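Local coordinates for MIPZ (PDB 2XJ9), which binds and probably hydrolyses ATP as a nucleoid-binding, dimerising P-loop ATPase that inhibits cell division and positions the division plane in Caulobacter crescentus, at residues 179-184 with 208-213. The protein carries 1 engineered substitution. Sequence-based numbering, arbitrary orientation.
Sequences MDWVVL and KRVGFR
Arg213 grips the carboxylate of Asp180 side-on in a bidentate salt bridge: NH2 donates to OD1 at 2.7 Å and NE to OD2 at 3.0 Å. The bonds are nearly straight; NE meets the syn lone pair of OD2, NH2 reaches OD1 syn but out of the carboxylate plane, and the planar groups lie 23° apart. With CG between its backbone N and carbonyl carbon (chi1 47°), Arg213 runs extended across Val182 to Asp180. Val182 CG2 is centred over one guanidinium face, 3.4 Å from Arg213 CZ, while the acid occupies the guanidinium edge; this pairing fixes its rotation. A further bond from Arg213 NH2 reaches Ser263 O.

Along the backbone, Arg213 N donates to Trp181 O (3.0 Å) and Val183 N to Arg213 O (3.2 Å), the pattern of a parallel bridge between Val182 and Arg213. On the other side of the sheet, Phe212 packs beside Trp181 and Val183. Its CB rests on the indole face, 3.5 Å from Trp181 CD2, and its ring turns an edge to that face in a T-shaped pair with planes at 69°. Val183 CG2 sits over the same indole face and over the phenyl face, there in a CH-pi contact 3.5 Å from the ring centroid.

Gly211, the first residue to leave helical angles after helix 194-210, has positive phi and turns the chain into edge strand 213-215, completing a right-handed beta-alpha-beta crossover from strand 180-186, as expected in this P-loop fold. Helix 158-168 packs against the indole through Val163 and Arg167, Trp181 NE1 bonds to Thr131, and strand 128-134 pairs with the opposite edge of strand 180-186.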
loop_
_atom_site.group_PDB
_atom_site.type_symbol
_atom_site.label_atom_id
_atom_site.label_comp_id
_atom_site.label_asym_id
_atom_site.label_seq_id
_atom_site.Cartn_x
_atom_site.Cartn_y
_atom_site.Cartn_z
ATOM N N MET A 179 6.707 20.466 15.365
ATOM C CA MET A 179 5.824 19.614 14.580
ATOM C C MET A 179 5.168 18.558 15.457
ATOM O O MET A 179 5.852 17.833 16.177
ATOM C CB MET A 179 6.626 18.915 13.499
ATOM C CG MET A 179 6.012 18.971 12.143
ATOM S SD MET A 179 7.200 18.286 10.993
ATOM C CE MET A 179 7.212 16.598 11.569
ATOM N N ASP A 180 3.843 18.473 15.406
ATOM C CA ASP A 180 3.126 17.368 16.042
ATOM C C ASP A 180 3.188 16.111 15.129
ATOM O O ASP A 180 3.027 16.205 13.897
ATOM C CB ASP A 180 1.678 17.796 16.328
ATOM C CG ASP A 180 1.011 16.970 17.427
ATOM O OD1 ASP A 180 -0.209 17.176 17.641
ATOM O OD2 ASP A 180 1.697 16.133 18.070
ATOM N N TRP A 181 3.456 14.946 15.716
ATOM C CA TRP A 181 3.498 13.725 14.928
ATOM C C TRP A 181 2.597 12.658 15.539
ATOM O O TRP A 181 2.833 12.218 16.666
ATOM C CB TRP A 181 4.926 13.213 14.788
ATOM C CG TRP A 181 5.016 12.036 13.869
ATOM C CD1 TRP A 181 4.054 11.595 13.003
ATOM C CD2 TRP A 181 6.122 11.121 13.735
ATOM N NE1 TRP A 181 4.497 10.467 12.335
ATOM C CE2 TRP A 181 5.757 10.157 12.772
ATOM C CE3 TRP A 181 7.383 11.024 14.336
ATOM C CZ2 TRP A 181 6.600 9.141 12.399
ATOM C CZ3 TRP A 181 8.217 10.003 13.963
ATOM C CH2 TRP A 181 7.826 9.077 13.005
ATOM N N VAL A 182 1.564 12.252 14.804
ATOM C CA VAL A 182 0.616 11.255 15.314
ATOM C C VAL A 182 0.562 9.970 14.502
ATOM O O VAL A 182 0.237 9.997 13.328
ATOM C CB VAL A 182 -0.802 11.817 15.319
ATOM C CG1 VAL A 182 -1.792 10.727 15.563
ATOM C CG2 VAL A 182 -0.926 12.896 16.369
ATOM N N VAL A 183 0.866 8.846 15.129
ATOM C CA VAL A 183 0.741 7.542 14.477
ATOM C C VAL A 183 -0.555 6.843 14.888
ATOM O O VAL A 183 -0.710 6.483 16.048
ATOM C CB VAL A 183 1.859 6.602 14.915
ATOM C CG1 VAL A 183 1.572 5.228 14.414
ATOM C CG2 VAL A 183 3.184 7.066 14.407
ATOM N N LEU A 184 -1.492 6.632 13.968
ATOM C CA LEU A 184 -2.686 5.878 14.342
ATOM C C LEU A 184 -2.843 4.582 13.592
ATOM O O LEU A 184 -2.414 4.468 12.473
ATOM C CB LEU A 184 -3.948 6.733 14.272
ATOM C CG LEU A 184 -4.384 7.527 13.046
ATOM C CD1 LEU A 184 -3.196 8.082 12.386
ATOM C CD2 LEU A 184 -5.157 6.613 12.119
ATOM N N LYS A 208 8.534 6.765 22.554
ATOM C CA LYS A 208 9.505 7.398 23.443
ATOM C C LYS A 208 10.843 7.683 22.747
ATOM O O LYS A 208 11.498 8.670 23.035
ATOM C CB LYS A 208 9.754 6.523 24.685
ATOM C CG LYS A 208 8.532 6.269 25.569
ATOM C CD LYS A 208 8.928 5.542 26.865
ATOM C CE LYS A 208 7.792 4.679 27.440
ATOM N NZ LYS A 208 7.614 3.367 26.727
ATOM N N ARG A 209 11.260 6.801 21.850
ATOM C CA ARG A 209 12.544 6.973 21.185
ATOM C C ARG A 209 12.487 8.022 20.084
ATOM O O ARG A 209 13.471 8.714 19.845
ATOM C CB ARG A 209 13.039 5.650 20.588
ATOM C CG ARG A 209 14.144 4.968 21.369
ATOM C CD ARG A 209 13.530 3.961 22.295
ATOM N NE ARG A 209 14.079 2.641 22.264
ATOM C CZ ARG A 209 13.846 1.615 23.079
ATOM N NH1 ARG A 209 13.035 1.661 24.137
ATOM N NH2 ARG A 209 14.485 0.498 22.785
ATOM N N VAL A 210 11.337 8.134 19.418
ATOM C CA VAL A 210 11.249 8.861 18.150
ATOM C C VAL A 210 10.377 10.106 18.208
ATOM O O VAL A 210 10.436 10.956 17.328
ATOM C CB VAL A 210 10.747 7.940 17.005
ATOM C CG1 VAL A 210 10.300 8.766 15.804
ATOM C CG2 VAL A 210 11.830 6.946 16.613
ATOM N N GLY A 211 9.554 10.204 19.238
ATOM C CA GLY A 211 8.771 11.402 19.445
ATOM C C GLY A 211 7.493 11.549 18.629
ATOM O O GLY A 211 7.213 12.608 18.037
ATOM N N PHE A 212 6.691 10.494 18.601
ATOM C CA PHE A 212 5.322 10.655 18.158
ATOM C C PHE A 212 4.379 10.223 19.273
ATOM O O PHE A 212 4.811 9.650 20.281
ATOM C CB PHE A 212 5.051 9.901 16.853
ATOM C CG PHE A 212 5.333 8.445 16.923
ATOM C CD1 PHE A 212 6.472 7.922 16.347
ATOM C CD2 PHE A 212 4.441 7.585 17.556
ATOM C CE1 PHE A 212 6.732 6.565 16.410
ATOM C CE2 PHE A 212 4.691 6.225 17.621
ATOM C CZ PHE A 212 5.838 5.712 17.047
ATOM N N ARG A 213 3.102 10.531 19.097
ATOM C CA ARG A 213 2.089 10.096 20.017
ATOM C C ARG A 213 1.015 9.321 19.270
ATOM O O ARG A 213 0.627 9.671 18.162
ATOM C CB ARG A 213 1.487 11.292 20.734
ATOM C CG ARG A 213 1.114 12.426 19.827
ATOM C CD ARG A 213 0.317 13.486 20.556
ATOM N NE ARG A 213 -0.266 14.427 19.610
ATOM C CZ ARG A 213 -1.557 14.467 19.301
ATOM N NH1 ARG A 213 -2.403 13.635 19.882
ATOM N NH2 ARG A 213 -2.010 15.348 18.424
#